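Local coordinates for HTH-type transcriptional activator AmpR (Citrobacter freundii, PDB 3KOS), which regulates transcription of the inducible AmpC beta-lactamase gene as a LysR-type DNA-binding factor, represented here by its effector-binding domain, at residues P85-P89 with T90-Q94; T141-E144 with A145-A148. All coordinates share one frame; numbering follows the deposited sequence.

In the fold
Both contacts are local turns of short helices in the LysR-type effector-binding domain, with centres about 12 Å apart on the same side of the chain's centre. Contact 1 comes first, where strand 73-86 ends and helix 89-92 starts; contact 2 follows some fifty residues later and covers most of helix 139-147. They touch directly: Ser88 CB packs on Ala146 O, and Leu86 CD1 meets Leu143 CD1. Strand 153-156, next to strand 73-86 at the edge of the mixed sheet, takes backbone bonds from contact 1 and side chains from contact 2. Contact 2 also reaches the second subunit, so it joins this subdomain to the dimer interface.

Contact 1. Residues P85-P89 with T90-Q94; sequences PLCSP and TLASQ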
ATOM      1  N   PRO A  85      -9.699 -13.005  10.060  1.00  9.68           N
ATOM      2  CA  PRO A  85     -10.538 -11.857   9.715  1.00  9.93           C
ATOM      3  C   PRO A  85     -10.228 -10.654  10.596  1.00 11.02           C
ATOM      4  O   PRO A  85      -9.916 -10.818  11.773  1.00  9.33           O
ATOM      5  CB  PRO A  85     -11.952 -12.367   9.987  1.00 11.23           C
ATOM      6  CG  PRO A  85     -11.863 -13.835   9.686  1.00 10.10           C
ATOM      7  CD  PRO A  85     -10.488 -14.250  10.183  1.00 11.00           C
ATOM      8  N   LEU A  86     -10.302  -9.467  10.006  1.00 10.67           N
ATOM      9  CA  LEU A  86     -10.027  -8.221  10.711  1.00 11.15           C
ATOM     10  C   LEU A  86     -11.014  -7.188  10.216  1.00 10.28           C
ATOM     11  O   LEU A  86     -11.212  -7.062   9.015  1.00  8.59           O
ATOM     12  CB  LEU A  86      -8.609  -7.737  10.390  1.00  8.47           C
ATOM     13  CG  LEU A  86      -7.465  -8.617  10.888  1.00  8.77           C
ATOM     14  CD1 LEU A  86      -6.164  -8.204  10.213  1.00 10.61           C
ATOM     15  CD2 LEU A  86      -7.339  -8.533  12.410  1.00 11.19           C
ATOM     16  N   CYS A  87     -11.630  -6.438  11.131  1.00 10.59           N
ATOM     17  CA  CYS A  87     -12.637  -5.475  10.717  1.00 10.57           C
ATOM     18  C   CYS A  87     -12.744  -4.320  11.712  1.00 12.38           C
ATOM     19  O   CYS A  87     -12.139  -4.352  12.787  1.00 13.49           O
ATOM     20  CB  CYS A  87     -13.998  -6.159  10.533  1.00 15.53           C
ATOM     21  SG  CYS A  87     -14.646  -6.825  12.085  1.00 14.97           S
ATOM     22  N   SER A  88     -13.493  -3.288  11.333  1.00 12.91           N
ATOM     23  CA  SER A  88     -13.669  -2.144  12.217  1.00 15.59           C
ATOM     24  C   SER A  88     -14.477  -2.571  13.431  1.00 18.26           C
ATOM     25  O   SER A  88     -15.250  -3.527  13.357  1.00 14.91           O
ATOM     26  CB  SER A  88     -14.387  -1.011  11.498  1.00 16.02           C
ATOM     27  OG  SER A  88     -15.706  -1.387  11.140  1.00 19.19           O
ATOM     28  N   PRO A  89     -14.303  -1.859  14.554  1.00 16.02           N
ATOM     29  CA  PRO A  89     -15.111  -2.150  15.740  1.00 21.01           C
ATOM     30  C   PRO A  89     -16.601  -2.082  15.421  1.00 19.49           C
ATOM     31  O   PRO A  89     -17.388  -2.849  15.980  1.00 22.02           O
ATOM     32  CB  PRO A  89     -14.705  -1.038  16.717  1.00 21.43           C
ATOM     33  CG  PRO A  89     -13.317  -0.658  16.297  1.00 21.22           C
ATOM     34  CD  PRO A  89     -13.339  -0.765  14.791  1.00 18.17           C
ATOM     35  N   THR A  90     -16.988  -1.186  14.520  1.00 21.27           N
ATOM     36  CA  THR A  90     -18.392  -1.051  14.141  1.00 21.98           C
ATOM     37  C   THR A  90     -18.948  -2.286  13.418  1.00 24.27           C
ATOM     38  O   THR A  90     -20.072  -2.719  13.689  1.00 20.98           O
ATOM     39  CB  THR A  90     -18.646   0.235  13.305  1.00 25.74           C
ATOM     40  OG1 THR A  90     -18.499   1.384  14.150  1.00 28.09           O
ATOM     41  CG2 THR A  90     -20.045   0.233  12.725  1.00 25.34           C
ATOM     42  N   LEU A  91     -18.174  -2.862  12.503  1.00 17.75           N
ATOM     43  CA  LEU A  91     -18.604  -4.099  11.867  1.00 17.85           C
ATOM     44  C   LEU A  91     -18.557  -5.248  12.861  1.00 17.49           C
ATOM     45  O   LEU A  91     -19.397  -6.148  12.818  1.00 21.20           O
ATOM     46  CB  LEU A  91     -17.742  -4.437  10.645  1.00 17.69           C
ATOM     47  CG  LEU A  91     -18.288  -3.933   9.313  1.00 17.08           C
ATOM     48  CD1 LEU A  91     -18.311  -2.411   9.285  1.00 20.90           C
ATOM     49  CD2 LEU A  91     -17.484  -4.470   8.148  1.00 14.48           C
ATOM     50  N   ALA A  92     -17.573  -5.222  13.751  1.00 16.32           N
ATOM     51  CA  ALA A  92     -17.419  -6.310  14.704  1.00 18.34           C
ATOM     52  C   ALA A  92     -18.645  -6.415  15.609  1.00 23.06           C
ATOM     53  O   ALA A  92     -18.993  -7.501  16.071  1.00 22.41           O
ATOM     54  CB  ALA A  92     -16.168  -6.125  15.525  1.00 18.19           C
ATOM     55  N   SER A  93     -19.307  -5.286  15.850  1.00 23.42           N
ATOM     56  CA  SER A  93     -20.459  -5.269  16.744  1.00 23.15           C
ATOM     57  C   SER A  93     -21.613  -6.088  16.171  1.00 24.70           C
ATOM     58  O   SER A  93     -22.549  -6.437  16.886  1.00 25.82           O
ATOM     59  CB  SER A  93     -20.909  -3.834  17.020  1.00 20.97           C
ATOM     60  OG  SER A  93     -21.557  -3.278  15.888  1.00 24.81           O
ATOM     61  N   GLN A  94     -21.537  -6.392  14.877  1.00 21.18           N
ATOM     62  CA  GLN A  94     -22.592  -7.128  14.193  1.00 20.13           C
ATOM     63  C   GLN A  94     -22.141  -8.542  13.842  1.00 19.60           C
ATOM     64  O   GLN A  94     -22.809  -9.253  13.095  1.00 20.43           O
ATOM     65  CB  GLN A  94     -23.007  -6.388  12.926  1.00 23.68           C
ATOM     66  CG  GLN A  94     -23.551  -4.989  13.188  1.00 25.53           C
ATOM     67  CD  GLN A  94     -23.484  -4.100  11.962  1.00 30.11           C
ATOM     68  OE1 GLN A  94     -24.269  -4.251  11.022  1.00 31.69           O
ATOM     69  NE2 GLN A  94     -22.545  -3.157  11.967  1.00 31.43           N
TER
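Ser88 and Leu91 form the capping bond of a short helix: Leu91 N donates to Ser88 OG at 3.2 Å and nearly straight, 163° at the hydrogen. With chi1 at 64°, OG sits between the backbone N and carbonyl carbon of Ser88, and from there it faces the start of the helix. Ser88 OG also packs against Leu91 CD1 at 3.4 Å, so the leucine branch lies over the cap. This is the classic N-cap, a serine side chain capping an amide of the first turn.

The backbone adds the ordinary i to i+4 bond, Ala92 N to Ser88 O at 2.9 Å, and a weak one from Ser93 N to Pro89 O. Pro89 has no N-H, and the first position after the N-cap needs none for the i to i+4 pattern.

Further on, Thr90 O is gripped by two side chains from opposite faces of its plane. Ser93 OG donates to Thr90 O at 2.7 Å, and Gln94 NE2 reaches the same Thr90 O at 3.0 Å, with that oxygen close to the glutamine's amide plane. The glutamine thus folds back onto the turn.

Apolar contacts come from Cys87, whose CB meets Leu91 CB at 4.1 Å while SG lies against Ala92 CB at 3.8 Å. The thiol therefore lies beside the helix it precedes.

Leu91 and Gln94 also rest on Phe104, and Lys103 NZ donates to Gln94 O. Upstream, Pro85 packs on Trp115 and Trp118 of helix 114-121, while Leu86 bonds through its backbone to Ala153 of strand 153-156; the contact thus turns the chain from the edge region of the mixed sheet into helix 89-92.

Contact 2. Residues T141-E144 with A145-A148; sequences TMLE and AAQA. Unlike the reference sequence in segment 145-148: Ala148 (reference Gly).
Leu143 O is gripped twice by Gln147, through its backbone and its side chain. Gln147 N bonds Leu143 O at 2.9 Å in the usual helical way, and Gln147 NE2 comes in to the same Leu143 O from the opposite face of the carbonyl plane at 3.2 Å, well above that plane. CG of Gln147 lies beside its own backbone N (chi1 -70°), which folds the side chain back along the helix and leaves CG only 3.1 Å from Leu143 O. The same NE2 of Gln147 makes a weak bond to Glu144 OE1 at 2.9 Å. The two side chains run side by side in the same direction, with carboxylate and amide planes almost perpendicular, 84° apart.

Behind them the helix continues with Ala146 N to Met142 O at 2.9 Å and Ala145 N to Thr141 O at 3.1 Å. Leu143 CD1 reaches Ala146 CB at 4.2 Å on the face that packs against strand 153-156. Met142, a selenomethionine, and Ala145 both touch Phe136 and Leu107. Ala148, which differs from the reference glycine, closes the last turn.

Glu144 OE1 lies close to Glu144 OE1 of the second subunit, a pair of like charges; the like charge would tend to raise the carboxylate pKa, which the weak bond from Gln147 NE2 may partly offset.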
ATOM      1  N   THR A 141      -3.033  -1.478   2.214  1.00  7.04           N
ATOM      2  CA  THR A 141      -4.183  -0.828   1.575  1.00  6.79           C
ATOM      3  C   THR A 141      -5.485  -1.511   1.991  1.00  7.24           C
ATOM      4  O   THR A 141      -6.487  -0.849   2.286  1.00  7.48           O
ATOM      5  CB  THR A 141      -4.033  -0.881   0.043  1.00  7.33           C
ATOM      6  OG1 THR A 141      -2.801  -0.242  -0.322  1.00  8.46           O
ATOM      7  CG2 THR A 141      -5.209  -0.173  -0.654  1.00  5.55           C
HETATM    8  N   MSE A 142      -5.478  -2.838   2.028  1.00  7.21           N
HETATM    9  CA  MSE A 142      -6.676  -3.572   2.440  1.00  6.54           C
HETATM   10  C   MSE A 142      -7.154  -3.140   3.834  1.00  8.29           C
HETATM   11  O   MSE A 142      -8.357  -2.983   4.066  1.00  9.79           O
HETATM   12  CB  MSE A 142      -6.405  -5.080   2.448  1.00  6.90           C
HETATM   13  CG  MSE A 142      -7.603  -5.877   2.864  1.00  9.60           C
HETATM   14 SE   MSE A 142      -7.124  -7.761   3.214  1.00 23.37          SE
HETATM   15  CE  MSE A 142      -6.305  -8.230   1.496  1.00 15.24           C
ATOM     16  N   LEU A 143      -6.217  -2.973   4.766  1.00  9.40           N
ATOM     17  CA  LEU A 143      -6.585  -2.635   6.151  1.00  7.87           C
ATOM     18  C   LEU A 143      -7.033  -1.187   6.299  1.00  9.96           C
ATOM     19  O   LEU A 143      -7.775  -0.854   7.226  1.00 10.49           O
ATOM     20  CB  LEU A 143      -5.453  -2.957   7.139  1.00  6.83           C
ATOM     21  CG  LEU A 143      -5.548  -4.343   7.790  1.00  8.64           C
ATOM     22  CD1 LEU A 143      -6.734  -4.426   8.741  1.00  6.90           C
ATOM     23  CD2 LEU A 143      -5.624  -5.459   6.737  1.00  9.28           C
ATOM     24  N   GLU A 144      -6.587  -0.321   5.394  1.00  9.59           N
ATOM     25  CA  GLU A 144      -7.140   1.026   5.343  1.00  9.94           C
ATOM     26  C   GLU A 144      -8.608   0.951   4.968  1.00 11.79           C
ATOM     27  O   GLU A 144      -9.449   1.609   5.585  1.00 10.52           O
ATOM     28  CB  GLU A 144      -6.370   1.926   4.364  1.00 10.57           C
ATOM     29  CG  GLU A 144      -4.984   2.298   4.852  1.00 14.58           C
ATOM     30  CD  GLU A 144      -5.023   3.043   6.185  1.00 17.16           C
ATOM     31  OE1 GLU A 144      -4.450   2.531   7.175  1.00 21.16           O
ATOM     32  OE2 GLU A 144      -5.640   4.131   6.238  1.00 17.52           O
ATOM     33  N   ALA A 145      -8.920   0.142   3.956  1.00  8.95           N
ATOM     34  CA  ALA A 145     -10.313  -0.032   3.539  1.00  9.61           C
ATOM     35  C   ALA A 145     -11.142  -0.657   4.661  1.00 10.89           C
ATOM     36  O   ALA A 145     -12.283  -0.257   4.890  1.00 12.23           O
ATOM     37  CB  ALA A 145     -10.392  -0.888   2.278  1.00  9.10           C
ATOM     38  N   ALA A 146     -10.567  -1.638   5.357  1.00  9.49           N
ATOM     39  CA  ALA A 146     -11.247  -2.267   6.492  1.00 10.66           C
ATOM     40  C   ALA A 146     -11.507  -1.286   7.641  1.00 12.32           C
ATOM     41  O   ALA A 146     -12.584  -1.303   8.247  1.00 14.13           O
ATOM     42  CB  ALA A 146     -10.466  -3.490   6.991  1.00 10.03           C
ATOM     43  N   GLN A 147     -10.536  -0.430   7.947  1.00 12.08           N
ATOM     44  CA  GLN A 147     -10.754   0.570   8.996  1.00 14.00           C
ATOM     45  C   GLN A 147     -11.917   1.481   8.641  1.00 13.33           C
ATOM     46  O   GLN A 147     -12.635   1.952   9.527  1.00 19.05           O
ATOM     47  CB  GLN A 147      -9.513   1.421   9.228  1.00 12.37           C
ATOM     48  CG  GLN A 147      -8.361   0.696   9.883  1.00 15.53           C
ATOM     49  CD  GLN A 147      -7.129   1.549   9.878  1.00 18.41           C
ATOM     50  OE1 GLN A 147      -7.031   2.520  10.628  1.00 18.38           O
ATOM     51  NE2 GLN A 147      -6.184   1.211   9.014  1.00 14.09           N
ATOM     52  N   ALA A 148     -12.106   1.727   7.346  1.00 14.56           N
ATOM     53  CA  ALA A 148     -13.184   2.596   6.866  1.00 15.21           C
ATOM     54  C   ALA A 148     -14.528   1.890   6.850  1.00 17.39           C
ATOM     55  O   ALA A 148     -15.551   2.489   6.502  1.00 19.59           O
ATOM     56  CB  ALA A 148     -12.861   3.133   5.465  1.00 18.07           C
TER